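Local coordinates for DNA ligase (Archaeoglobus fulgidus, PDB 3GDE), which probably seals nicks in double-stranded DNA during replication, recombination and repair, consuming ATP and releasing AMP and diphosphate, at residues E11-L16 with M166-G171; I66-E71 with G134-K139; E235-A240 with D383-M388; D341-D346 with S407-G412. One frame throughout, in Å; residues are numbered along the deposited sequence.

Contact 1. Residues E11-L16 with M166-G171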
loop_
_atom_site.group_PDB
_atom_site.type_symbol
_atom_site.label_atom_id
_atom_site.label_comp_id
_atom_site.label_asym_id
_atom_site.label_seq_id
_atom_site.Cartn_x
_atom_site.Cartn_y
_atom_site.Cartn_z
ATOM N N GLU A 11 -23.291 12.644 -3.826
ATOM C CA GLU A 11 -23.875 13.675 -2.955
ATOM C C GLU A 11 -23.563 13.412 -1.502
ATOM O O GLU A 11 -23.343 14.348 -0.738
ATOM C CB GLU A 11 -25.395 13.728 -3.075
ATOM C CG GLU A 11 -25.916 13.553 -4.474
ATOM C CD GLU A 11 -26.143 14.850 -5.206
ATOM O OE1 GLU A 11 -26.241 14.797 -6.453
ATOM O OE2 GLU A 11 -26.239 15.908 -4.543
ATOM N N PHE A 12 -23.584 12.138 -1.113
ATOM C CA PHE A 12 -23.172 11.744 0.235
ATOM C C PHE A 12 -21.721 12.159 0.528
ATOM O O PHE A 12 -21.440 12.694 1.598
ATOM C CB PHE A 12 -23.356 10.238 0.444
ATOM C CG PHE A 12 -22.756 9.725 1.732
ATOM C CD1 PHE A 12 -23.269 10.127 2.964
ATOM C CD2 PHE A 12 -21.694 8.834 1.709
ATOM C CE1 PHE A 12 -22.721 9.659 4.156
ATOM C CE2 PHE A 12 -21.139 8.352 2.894
ATOM C CZ PHE A 12 -21.651 8.770 4.121
ATOM N N CYS A 13 -20.819 11.918 -0.428
ATOM C CA CYS A 13 -19.395 12.253 -0.282
ATOM C C CYS A 13 -19.159 13.753 -0.199
ATOM O O CYS A 13 -18.341 14.217 0.599
ATOM C CB CYS A 13 -18.580 11.677 -1.440
ATOM S SG CYS A 13 -18.421 9.896 -1.377
ATOM N N GLU A 14 -19.881 14.503 -1.029
ATOM C CA GLU A 14 -19.784 15.951 -1.044
ATOM C C GLU A 14 -20.055 16.544 0.341
ATOM O O GLU A 14 -19.333 17.440 0.787
ATOM C CB GLU A 14 -20.734 16.531 -2.071
ATOM C CG GLU A 14 -20.353 17.927 -2.495
ATOM C CD GLU A 14 -21.358 18.968 -2.073
ATOM O OE1 GLU A 14 -21.801 18.947 -0.899
ATOM O OE2 GLU A 14 -21.713 19.808 -2.934
ATOM N N ARG A 15 -21.078 16.017 1.018
ATOM C CA ARG A 15 -21.445 16.466 2.354
ATOM C C ARG A 15 -20.373 16.143 3.408
ATOM O O ARG A 15 -20.220 16.872 4.383
ATOM C CB ARG A 15 -22.816 15.901 2.741
ATOM C CG ARG A 15 -23.979 16.799 2.330
ATOM C CD ARG A 15 -25.305 16.039 2.143
ATOM N NE ARG A 15 -25.611 15.861 0.722
ATOM C CZ ARG A 15 -26.319 16.721 -0.016
ATOM N NH1 ARG A 15 -26.826 17.823 0.532
ATOM N NH2 ARG A 15 -26.521 16.477 -1.309
ATOM N N LEU A 16 -19.617 15.070 3.192
ATOM C CA LEU A 16 -18.534 14.673 4.098
ATOM C C LEU A 16 -17.330 15.603 4.039
ATOM O O LEU A 16 -16.550 15.663 4.991
ATOM C CB LEU A 16 -18.063 13.251 3.793
ATOM C CG LEU A 16 -18.966 12.050 4.042
ATOM C CD1 LEU A 16 -18.204 10.795 3.676
ATOM C CD2 LEU A 16 -19.476 11.993 5.484
ATOM N N MET A 166 -9.879 10.737 -2.816
ATOM C CA MET A 166 -11.261 11.228 -2.715
ATOM C C MET A 166 -11.366 12.593 -2.029
ATOM O O MET A 166 -12.329 13.334 -2.250
ATOM C CB MET A 166 -12.132 10.206 -1.968
ATOM C CG MET A 166 -12.251 8.850 -2.642
ATOM S SD MET A 166 -12.845 8.983 -4.339
ATOM C CE MET A 166 -14.616 8.978 -4.149
ATOM N N ARG A 167 -10.377 12.890 -1.184
ATOM C CA ARG A 167 -10.235 14.175 -0.464
ATOM C C ARG A 167 -11.361 14.442 0.524
ATOM O O ARG A 167 -11.833 15.565 0.646
ATOM C CB ARG A 167 -10.049 15.351 -1.439
ATOM C CG ARG A 167 -8.808 15.218 -2.320
ATOM C CD ARG A 167 -8.706 16.358 -3.336
ATOM N NE ARG A 167 -8.548 17.663 -2.699
ATOM C CZ ARG A 167 -7.443 18.408 -2.757
ATOM N NH1 ARG A 167 -6.378 17.981 -3.428
ATOM N NH2 ARG A 167 -7.404 19.588 -2.137
ATOM N N LEU A 168 -11.765 13.393 1.240
ATOM C CA LEU A 168 -12.904 13.442 2.157
ATOM C C LEU A 168 -12.452 13.413 3.602
ATOM O O LEU A 168 -13.265 13.576 4.519
ATOM C CB LEU A 168 -13.842 12.247 1.908
ATOM C CG LEU A 168 -14.286 11.969 0.464
ATOM C CD1 LEU A 168 -15.008 10.622 0.354
ATOM C CD2 LEU A 168 -15.146 13.112 -0.065
ATOM N N GLY A 169 -11.158 13.187 3.813
ATOM C CA GLY A 169 -10.632 13.024 5.159
ATOM C C GLY A 169 -11.019 11.684 5.775
ATOM O O GLY A 169 -11.089 11.554 7.000
ATOM N N VAL A 170 -11.238 10.682 4.924
ATOM C CA VAL A 170 -11.663 9.354 5.361
ATOM C C VAL A 170 -10.581 8.331 5.022
ATOM O O VAL A 170 -10.217 8.144 3.861
ATOM C CB VAL A 170 -13.012 8.938 4.708
ATOM C CG1 VAL A 170 -13.388 7.510 5.072
ATOM C CG2 VAL A 170 -14.124 9.916 5.080
ATOM N N GLY A 171 -10.044 7.698 6.054
ATOM C CA GLY A 171 -9.057 6.654 5.859
ATOM C C GLY A 171 -9.565 5.307 6.330
ATOM O O GLY A 171 -10.773 5.107 6.541
#

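Contact 2. Residues I66-E71 with G134-K139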
loop_
_atom_site.group_PDB
_atom_site.type_symbol
_atom_site.label_atom_id
_atom_site.label_comp_id
_atom_site.label_asym_id
_atom_site.label_seq_id
_atom_site.Cartn_x
_atom_site.Cartn_y
_atom_site.Cartn_z
ATOM N N ILE A 66 -3.723 9.966 -15.628
ATOM C CA ILE A 66 -4.364 11.267 -15.788
ATOM C C ILE A 66 -4.502 11.725 -17.261
ATOM O O ILE A 66 -5.446 12.444 -17.608
ATOM C CB ILE A 66 -3.687 12.362 -14.898
ATOM C CG1 ILE A 66 -4.627 13.563 -14.736
ATOM C CG2 ILE A 66 -2.288 12.765 -15.431
ATOM C CD1 ILE A 66 -4.211 14.569 -13.704
ATOM N N GLY A 67 -3.560 11.307 -18.108
ATOM C CA GLY A 67 -3.583 11.610 -19.539
ATOM C C GLY A 67 -4.807 11.051 -20.253
ATOM O O GLY A 67 -5.370 11.714 -21.125
ATOM N N LEU A 68 -5.215 9.833 -19.890
ATOM C CA LEU A 68 -6.459 9.242 -20.396
ATOM C C LEU A 68 -7.683 10.021 -19.953
ATOM O O LEU A 68 -8.631 10.177 -20.727
ATOM C CB LEU A 68 -6.596 7.773 -19.968
ATOM C CG LEU A 68 -5.921 6.722 -20.841
ATOM C CD1 LEU A 68 -4.424 6.955 -20.926
ATOM C CD2 LEU A 68 -6.219 5.336 -20.313
ATOM N N LEU A 69 -7.664 10.511 -18.716
ATOM C CA LEU A 69 -8.739 11.361 -18.196
ATOM C C LEU A 69 -8.877 12.670 -18.976
ATOM O O LEU A 69 -9.995 13.093 -19.298
ATOM C CB LEU A 69 -8.542 11.645 -16.699
ATOM C CG LEU A 69 -9.308 10.823 -15.662
ATOM C CD1 LEU A 69 -9.531 9.386 -16.117
ATOM C CD2 LEU A 69 -8.604 10.847 -14.320
ATOM N N TYR A 70 -7.740 13.306 -19.270
ATOM C CA TYR A 70 -7.717 14.523 -20.077
ATOM C C TYR A 70 -8.388 14.352 -21.445
ATOM O O TYR A 70 -9.245 15.151 -21.819
ATOM C CB TYR A 70 -6.285 15.039 -20.252
ATOM C CG TYR A 70 -5.767 15.841 -19.077
ATOM C CD1 TYR A 70 -4.600 15.462 -18.410
ATOM C CD2 TYR A 70 -6.444 16.971 -18.631
ATOM C CE1 TYR A 70 -4.121 16.190 -17.326
ATOM C CE2 TYR A 70 -5.979 17.704 -17.554
ATOM C CZ TYR A 70 -4.813 17.312 -16.911
ATOM O OH TYR A 70 -4.355 18.048 -15.852
ATOM N N GLU A 71 -8.000 13.316 -22.175
ATOM C CA GLU A 71 -8.576 13.024 -23.485
ATOM C C GLU A 71 -10.091 12.780 -23.430
ATOM O O GLU A 71 -10.823 13.263 -24.302
ATOM C CB GLU A 71 -7.886 11.822 -24.129
ATOM C CG GLU A 71 -6.357 11.882 -24.149
ATOM C CD GLU A 71 -5.799 12.646 -25.339
ATOM O OE1 GLU A 71 -5.894 13.896 -25.363
ATOM O OE2 GLU A 71 -5.240 11.994 -26.247
ATOM N N GLY A 134 -4.470 -0.686 -29.289
ATOM C CA GLY A 134 -5.750 0.009 -29.295
ATOM C C GLY A 134 -6.460 0.053 -27.959
ATOM O O GLY A 134 -7.499 0.693 -27.842
ATOM N N SER A 135 -5.904 -0.627 -26.954
ATOM C CA SER A 135 -6.498 -0.682 -25.617
ATOM C C SER A 135 -6.608 0.688 -24.952
ATOM O O SER A 135 -7.632 0.996 -24.373
ATOM C CB SER A 135 -5.740 -1.662 -24.716
ATOM O OG SER A 135 -4.478 -1.150 -24.330
ATOM N N MET A 136 -5.569 1.514 -25.067
ATOM C CA MET A 136 -5.584 2.870 -24.505
ATOM C C MET A 136 -6.732 3.725 -25.069
ATOM O O MET A 136 -7.407 4.434 -24.318
ATOM C CB MET A 136 -4.238 3.575 -24.723
ATOM C CG MET A 136 -4.108 4.904 -23.984
ATOM S SD MET A 136 -2.868 6.050 -24.655
ATOM C CE MET A 136 -3.782 6.737 -26.041
ATOM N N LYS A 137 -6.940 3.659 -26.385
ATOM C CA LYS A 137 -7.990 4.446 -27.025
ATOM C C LYS A 137 -9.402 3.963 -26.653
ATOM O O LYS A 137 -10.299 4.780 -26.442
ATOM C CB LYS A 137 -7.806 4.496 -28.548
ATOM C CG LYS A 137 -6.482 5.133 -29.012
ATOM C CD LYS A 137 -6.508 6.656 -28.932
ATOM C CE LYS A 137 -5.233 7.258 -29.506
ATOM N NZ LYS A 137 -5.445 8.682 -29.926
ATOM N N ARG A 138 -9.595 2.649 -26.564
ATOM C CA ARG A 138 -10.881 2.123 -26.086
ATOM C C ARG A 138 -11.169 2.549 -24.638
ATOM O O ARG A 138 -12.297 2.937 -24.311
ATOM C CB ARG A 138 -10.983 0.601 -26.229
ATOM C CG ARG A 138 -12.285 0.084 -25.662
ATOM C CD ARG A 138 -12.357 -1.411 -25.650
ATOM N NE ARG A 138 -12.967 -1.852 -26.879
ATOM C CZ ARG A 138 -14.182 -2.362 -26.991
ATOM N NH1 ARG A 138 -14.953 -2.557 -25.927
ATOM N NH2 ARG A 138 -14.607 -2.687 -28.194
ATOM N N LYS A 139 -10.144 2.496 -23.787
ATOM C CA LYS A 139 -10.266 3.003 -22.419
ATOM C C LYS A 139 -10.767 4.439 -22.402
ATOM O O LYS A 139 -11.655 4.779 -21.636
ATOM C CB LYS A 139 -8.935 2.916 -21.680
ATOM C CG LYS A 139 -8.555 1.521 -21.278
ATOM C CD LYS A 139 -7.363 1.574 -20.369
ATOM C CE LYS A 139 -6.566 0.304 -20.443
ATOM N NZ LYS A 139 -5.473 0.366 -19.447
#

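Contact 3. Residues E235-A240 with D383-M388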
loop_
_atom_site.group_PDB
_atom_site.type_symbol
_atom_site.label_atom_id
_atom_site.label_comp_id
_atom_site.label_asym_id
_atom_site.label_seq_id
_atom_site.Cartn_x
_atom_site.Cartn_y
_atom_site.Cartn_z
ATOM N N GLU A 235 15.958 -0.679 20.776
ATOM C CA GLU A 235 16.973 0.319 21.119
ATOM C C GLU A 235 18.364 -0.289 21.015
ATOM O O GLU A 235 19.270 0.294 20.416
ATOM C CB GLU A 235 16.753 0.815 22.547
ATOM C CG GLU A 235 15.290 1.065 22.925
ATOM C CD GLU A 235 15.059 1.051 24.434
ATOM O OE1 GLU A 235 13.956 0.634 24.866
ATOM O OE2 GLU A 235 15.981 1.446 25.189
ATOM N N SER A 236 18.513 -1.474 21.606
ATOM C CA SER A 236 19.767 -2.208 21.605
ATOM C C SER A 236 19.510 -3.703 21.737
ATOM O O SER A 236 18.417 -4.133 22.116
ATOM C CB SER A 236 20.666 -1.744 22.755
ATOM O OG SER A 236 20.175 -2.213 24.002
ATOM N N LEU A 237 20.548 -4.478 21.437
ATOM C CA LEU A 237 20.523 -5.932 21.515
ATOM C C LEU A 237 20.211 -6.456 22.930
ATOM O O LEU A 237 19.347 -7.321 23.100
ATOM C CB LEU A 237 21.863 -6.464 21.004
ATOM C CG LEU A 237 22.096 -7.945 20.748
ATOM C CD1 LEU A 237 23.043 -8.084 19.577
ATOM C CD2 LEU A 237 22.680 -8.606 21.991
ATOM N N GLU A 238 20.902 -5.919 23.933
ATOM C CA GLU A 238 20.756 -6.390 25.318
ATOM C C GLU A 238 19.496 -5.891 26.036
ATOM O O GLU A 238 19.081 -6.481 27.033
ATOM C CB GLU A 238 22.012 -6.095 26.155
ATOM C CG GLU A 238 22.539 -4.667 26.055
ATOM C CD GLU A 238 23.431 -4.452 24.838
ATOM O OE1 GLU A 238 24.268 -5.337 24.545
ATOM O OE2 GLU A 238 23.295 -3.396 24.181
ATOM N N SER A 239 18.891 -4.817 25.534
ATOM C CA SER A 239 17.613 -4.347 26.068
ATOM C C SER A 239 16.466 -5.207 25.551
ATOM O O SER A 239 15.508 -5.490 26.280
ATOM C CB SER A 239 17.373 -2.891 25.695
ATOM O OG SER A 239 17.446 -2.715 24.291
ATOM N N ALA A 240 16.569 -5.612 24.288
ATOM C CA ALA A 240 15.601 -6.517 23.677
ATOM C C ALA A 240 15.654 -7.893 24.342
ATOM O O ALA A 240 14.621 -8.443 24.737
ATOM C CB ALA A 240 15.858 -6.632 22.178
ATOM N N ASP A 383 25.555 -12.773 24.873
ATOM C CA ASP A 383 26.758 -13.098 24.104
ATOM C C ASP A 383 26.462 -13.987 22.909
ATOM O O ASP A 383 27.094 -13.851 21.853
ATOM C CB ASP A 383 27.812 -13.762 24.998
ATOM C CG ASP A 383 28.461 -12.785 25.974
ATOM O OD1 ASP A 383 29.302 -13.228 26.786
ATOM O OD2 ASP A 383 28.143 -11.579 25.933
ATOM N N GLU A 384 25.511 -14.906 23.083
ATOM C CA GLU A 384 25.081 -15.786 21.994
ATOM C C GLU A 384 24.368 -15.014 20.876
ATOM O O GLU A 384 24.634 -15.238 19.694
ATOM C CB GLU A 384 24.201 -16.929 22.514
ATOM C CG GLU A 384 24.979 -18.149 22.995
ATOM C CD GLU A 384 24.151 -19.434 22.962
ATOM O OE1 GLU A 384 22.899 -19.349 22.925
ATOM O OE2 GLU A 384 24.755 -20.536 22.974
ATOM N N VAL A 385 23.481 -14.097 21.259
ATOM C CA VAL A 385 22.769 -13.273 20.278
ATOM C C VAL A 385 23.685 -12.259 19.585
ATOM O O VAL A 385 23.508 -11.988 18.397
ATOM C CB VAL A 385 21.432 -12.659 20.836
ATOM C CG1 VAL A 385 21.544 -12.304 22.296
ATOM C CG2 VAL A 385 20.948 -11.461 19.997
ATOM N N ARG A 386 24.687 -11.743 20.300
ATOM C CA ARG A 386 25.713 -10.892 19.675
ATOM C C ARG A 386 26.581 -11.653 18.658
ATOM O O ARG A 386 27.004 -11.086 17.651
ATOM C CB ARG A 386 26.578 -10.178 20.718
ATOM C CG ARG A 386 27.507 -9.126 20.109
ATOM C CD ARG A 386 27.921 -8.056 21.109
ATOM N NE ARG A 386 27.042 -6.886 21.078
ATOM C CZ ARG A 386 26.307 -6.452 22.104
ATOM N NH1 ARG A 386 26.324 -7.081 23.275
ATOM N NH2 ARG A 386 25.555 -5.373 21.955
ATOM N N LYS A 387 26.818 -12.936 18.912
ATOM C CA LYS A 387 27.564 -13.784 17.983
ATOM C C LYS A 387 26.802 -13.991 16.676
ATOM O O LYS A 387 27.401 -14.010 15.599
ATOM C CB LYS A 387 27.883 -15.136 18.632
ATOM C CG LYS A 387 28.856 -16.005 17.843
ATOM C CD LYS A 387 29.592 -17.002 18.747
ATOM C CE LYS A 387 28.853 -18.334 18.860
ATOM N NZ LYS A 387 28.950 -19.141 17.606
ATOM N N MET A 388 25.485 -14.161 16.782
ATOM C CA MET A 388 24.618 -14.309 15.610
ATOM C C MET A 388 24.539 -12.995 14.846
ATOM O O MET A 388 24.667 -12.976 13.626
ATOM C CB MET A 388 23.216 -14.761 16.021
ATOM C CG MET A 388 22.558 -15.618 14.964
ATOM S SD MET A 388 20.818 -15.921 15.252
ATOM C CE MET A 388 20.610 -17.424 14.306
#

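Contact 4. Residues D341-D346 with S407-G412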
loop_
_atom_site.group_PDB
_atom_site.type_symbol
_atom_site.label_atom_id
_atom_site.label_comp_id
_atom_site.label_asym_id
_atom_site.label_seq_id
_atom_site.Cartn_x
_atom_site.Cartn_y
_atom_site.Cartn_z
ATOM N N ASP A 341 8.493 -18.266 9.078
ATOM C CA ASP A 341 7.206 -18.525 9.713
ATOM C C ASP A 341 6.174 -19.194 8.800
ATOM O O ASP A 341 6.338 -19.258 7.582
ATOM C CB ASP A 341 6.631 -17.242 10.333
ATOM C CG ASP A 341 6.054 -17.476 11.714
ATOM O OD1 ASP A 341 5.492 -18.566 11.964
ATOM O OD2 ASP A 341 6.164 -16.570 12.558
ATOM N N ILE A 342 5.111 -19.687 9.422
ATOM C CA ILE A 342 4.042 -20.410 8.741
ATOM C C ILE A 342 2.708 -19.985 9.369
ATOM O O ILE A 342 2.579 -19.924 10.594
ATOM C CB ILE A 342 4.286 -21.955 8.805
ATOM C CG1 ILE A 342 3.159 -22.741 8.112
ATOM C CG2 ILE A 342 4.547 -22.424 10.266
ATOM C CD1 ILE A 342 3.492 -24.204 7.881
ATOM N N LEU A 343 1.733 -19.653 8.527
ATOM C CA LEU A 343 0.467 -19.082 9.004
ATOM C C LEU A 343 -0.662 -20.077 8.779
ATOM O O LEU A 343 -1.708 -20.028 9.429
ATOM C CB LEU A 343 0.132 -17.761 8.293
ATOM C CG LEU A 343 1.173 -16.723 7.823
ATOM C CD1 LEU A 343 0.499 -15.354 7.652
ATOM C CD2 LEU A 343 2.397 -16.597 8.715
ATOM N N TYR A 344 -0.426 -20.981 7.840
ATOM C CA TYR A 344 -1.418 -21.938 7.421
ATOM C C TYR A 344 -0.734 -23.257 7.139
ATOM O O TYR A 344 0.253 -23.317 6.413
ATOM C CB TYR A 344 -2.122 -21.427 6.175
ATOM C CG TYR A 344 -3.334 -22.218 5.765
ATOM C CD1 TYR A 344 -3.207 -23.373 4.986
ATOM C CD2 TYR A 344 -4.619 -21.806 6.142
ATOM C CE1 TYR A 344 -4.325 -24.106 4.597
ATOM C CE2 TYR A 344 -5.756 -22.529 5.745
ATOM C CZ TYR A 344 -5.593 -23.677 4.975
ATOM O OH TYR A 344 -6.691 -24.404 4.588
ATOM N N HIS A 345 -1.264 -24.307 7.743
ATOM C CA HIS A 345 -0.774 -25.660 7.545
ATOM C C HIS A 345 -1.990 -26.563 7.673
ATOM O O HIS A 345 -2.358 -26.987 8.778
ATOM C CB HIS A 345 0.299 -25.993 8.580
ATOM C CG HIS A 345 0.730 -27.425 8.567
ATOM N ND1 HIS A 345 0.192 -28.371 9.414
ATOM C CD2 HIS A 345 1.645 -28.073 7.809
ATOM C CE1 HIS A 345 0.760 -29.541 9.178
ATOM N NE2 HIS A 345 1.646 -29.387 8.209
ATOM N N ASP A 346 -2.620 -26.813 6.526
ATOM C CA ASP A 346 -3.969 -27.386 6.441
ATOM C C ASP A 346 -4.907 -26.842 7.530
ATOM O O ASP A 346 -5.408 -27.573 8.393
ATOM C CB ASP A 346 -3.914 -28.918 6.388
ATOM C CG ASP A 346 -3.247 -29.422 5.116
ATOM O OD1 ASP A 346 -3.732 -29.067 4.010
ATOM O OD2 ASP A 346 -2.234 -30.156 5.218
ATOM N N SER A 407 4.928 -16.195 21.680
ATOM C CA SER A 407 4.020 -15.277 21.001
ATOM C C SER A 407 3.286 -15.986 19.863
ATOM O O SER A 407 3.874 -16.844 19.198
ATOM C CB SER A 407 4.756 -14.010 20.513
ATOM O OG SER A 407 5.714 -14.283 19.496
ATOM N N PRO A 408 1.980 -15.668 19.677
ATOM C CA PRO A 408 1.230 -16.076 18.480
ATOM C C PRO A 408 1.523 -15.127 17.322
ATOM O O PRO A 408 2.156 -14.096 17.517
ATOM C CB PRO A 408 -0.225 -15.918 18.912
ATOM C CG PRO A 408 -0.189 -14.775 19.869
ATOM C CD PRO A 408 1.129 -14.896 20.608
ATOM N N TYR A 409 1.066 -15.471 16.133
ATOM C CA TYR A 409 1.248 -14.614 14.978
ATOM C C TYR A 409 0.040 -13.692 14.851
ATOM O O TYR A 409 -1.105 -14.170 14.744
ATOM C CB TYR A 409 1.439 -15.468 13.712
ATOM C CG TYR A 409 1.832 -14.681 12.475
ATOM C CD1 TYR A 409 3.156 -14.642 12.044
ATOM C CD2 TYR A 409 0.877 -13.980 11.738
ATOM C CE1 TYR A 409 3.518 -13.928 10.895
ATOM C CE2 TYR A 409 1.225 -13.267 10.606
ATOM C CZ TYR A 409 2.546 -13.245 10.184
ATOM O OH TYR A 409 2.886 -12.525 9.064
ATOM N N ILE A 410 0.298 -12.379 14.877
ATOM C CA ILE A 410 -0.770 -11.375 14.853
ATOM C C ILE A 410 -0.737 -10.517 13.577
ATOM O O ILE A 410 -0.004 -9.519 13.506
ATOM C CB ILE A 410 -0.742 -10.457 16.112
ATOM C CG1 ILE A 410 -0.635 -11.272 17.415
ATOM C CG2 ILE A 410 -1.968 -9.533 16.133
ATOM C CD1 ILE A 410 -1.922 -11.959 17.869
ATOM N N PRO A 411 -1.543 -10.899 12.568
ATOM C CA PRO A 411 -1.570 -10.197 11.286
ATOM C C PRO A 411 -1.709 -8.677 11.408
ATOM O O PRO A 411 -2.572 -8.171 12.145
ATOM C CB PRO A 411 -2.792 -10.804 10.586
ATOM C CG PRO A 411 -2.852 -12.190 11.114
ATOM C CD PRO A 411 -2.488 -12.034 12.577
ATOM N N GLY A 412 -0.828 -7.971 10.711
ATOM C CA GLY A 412 -0.911 -6.524 10.561
ATOM C C GLY A 412 -0.465 -5.699 11.748
ATOM O O GLY A 412 -0.516 -4.480 11.694
#

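Contact 1. Residues E11-L16 with M166-G171
Cys13, Leu16, Leu168 and Val170 form a buried, apolar helix-to-loop contact in the N-terminal helical region, where residues 11-16 of helix 6-16 lean on the connection between helices 152-162 and 172-182. No hydrogen bond joins the two segments, and the fit rests on apolar side chains and on one methyl set against the helix backbone. The backbones come nearest at Leu16 and Leu168, whose CA atoms are 6.1 Å apart.

Leu168 does most of the touching, and its two methyls share out the work. CD1 meets Cys13 SG at 3.9 Å, while CD2 settles against the backbone, 3.4 Å from Cys13 O. With SG opposite the carbonyl carbon and beside the backbone N (chi1 -71°), the Cys13 side chain presents both CB and its sulfur to the leucine fork; CB itself stands 4.0 Å from Leu168 CD2. One turn on, Leu16 CD1 reaches Val170 CG2 at a looser 4.4 Å.

The rest of Leu16 is used elsewhere: its CG lies over the rim of one face of the Phe12 ring, 4.2 Å above the plane, and that ring stacks in turn on Phe32. Ile49 of helix 39-49 touches Leu16 and Leu168 alike, and Tyr157 also packs on Leu168, which explains how thoroughly this leucine is enclosed.

Gly171 then N-caps helix 172-182, and the whole is an interhelical connection packed against a helix, within the all-helical DNA-binding domain of an ATP-dependent DNA ligase.

Contact 2. Residues I66-E71 with G134-K139
Of residues 66-71, Leu68 is the one whose side chain meets both Met136 and Lys139 of helix 135-149, and its path can be traced atom by atom. From a CB directed at the other helix, CG comes to 4.1 Å from Met136 CG, and there the chain forks. CD1 takes the methionine branch, lying 3.7 Å from Met136 CG and 4.1 Å from Met136 SD. CD2 takes the lysine branch, with Lys139 CB and Lys139 CD each 3.9 Å away from it.

The two partners lie one turn apart on their helix, so the fork is straddled. Met136 sets CG opposite its backbone N (chi1 -171°), which brings the CG methylene, rather than the terminal methyl, against the leucine. Lys139 runs extended beyond CG, offering its aliphatic shaft to CD2 while NZ goes on to a hydrogen bond with Gly63 O. An alanine in place of Leu68 would probably leave a gap between the helices and set the Met136 thioether and the lysine shaft free to shift.

No polar bond crosses here; Glu71 OE2 and Lys137 NZ carry opposite charges but stay 5.0 Å apart. Ile140 touches Leu68 as well and carries the apolar seam along the helix. This is side-chain packing between two helices near the surface of the ligase's helical DNA-binding domain.

Contact 3. Residues E235-A240 with D383-M388
Between residues 235-240 and 383-388 the backbones come nearest at Leu237 and Arg386, whose CA atoms are 7.4 Å apart, with Ser236 as the N-cap residue of helix 237-243. Leu237 and Val385 reach toward each other tip to tip: Leu237 CG lies 3.8 Å from Val385 CG2, and Leu237 CD2 rests against both valine methyls. CG opposite the backbone N (chi1 -170°) sends the leucine branches across, and CD1 comes to 3.9 Å from Arg386 CA.

This pair of helices belongs to the adenylation domain, the nucleotidyltransferase core of ATP-dependent ligases. Val385 also packs on Val249 of strand 247-252, and its side chain is about 10 Å from that of Glu250, a predicted ATP-binding residue, so the contact lies near the predicted site but outside it.

Over the apolar pair runs a salt bridge. Arg386, bent at its third torsion (chi3 -93°), turns its NH1 and NH2 end to Glu238, both nitrogens bonding OE1: NH2 at 2.9 Å on the syn lone pair of that oxygen, and NH1 at 3.0 Å nearly in line with its C-O bond. Carboxylate and guanidinium planes are only 18° apart, so the bonds run almost within both. Leu237 CD2 lies over one face of the guanidinium, near its rim, placing hydrocarbon beside the charge. A leucine in place of Arg386 would probably deprive Glu238 OE1 of both these donors and let its carboxylate turn more freely. Within the shorter helix, Ser239 OG and Ala240 N both donate to Ser236 O, approaching from one face of its carbonyl plane.

Contact 4. Residues D341-D346 with S407-G412
The Tyr409 ring takes Leu343 on one face and the Asp341 carboxylate at its edge. Leu343 CD2 sits 3.7 Å from the ring centroid and 16° off the normal, a CH-pi contact placed toward the CE1 side; its other methyl, CD1, lies 3.7 Å from Tyr409 CE2. At the edge, Asp341 OD2 comes to 3.6 Å from Tyr409 CD1, with the carboxylate plane perpendicular to the ring. A tyrosine torsion that puts CG opposite the backbone N (chi1 -172°) swings the ring out of the 407-412 loop to meet these two side chains, and hydrogen bonds of its OH with Met229 N and Asp299 OD2 fix where the far end of the ring lies.

Leu343 reaches the ring from a corner in the chain. Together with Tyr344 it faces Ile297 of strand 296-306, making a classic beta bulge at the corner between strands 335-342 and 344-345 in the adenylation domain. The predicted nucleotide site is close: the Tyr409 side chain is about 3 Å from that of Arg257, a predicted ATP-binding residue, and Phe340, another, directly precedes Asp341.

Asp341 OD1 accepts from Ile342 N at 2.8 Å through its anti lone pair. Arg357 links Asp341 to the loop, its NE in a salt bridge with that same OD1 and its NH1 hydrogen-bonded to Ser407 O.

Contacts 1 and 2 both belong to the N-terminal helical region, contacts 3 and 4 to the adenylation domain. Depth separates them within each pair: contacts 1 and 4 are buried, contact 2 lies at the surface, and contact 3 is partly buried. No hydrogen bond or salt bridge crosses contacts 1, 2 or 4, although a lysine shaft helps form the surface seam. Contact 3 alone adds a salt bridge, and contact 4 alone uses an aromatic face. Helices meet in contacts 2 and 3; a loop receives a helix in contact 1 and a bulged strand corner in contact 4. Centres of contacts 3 and 4 are 25 Å apart, and their segments alternate along the chain.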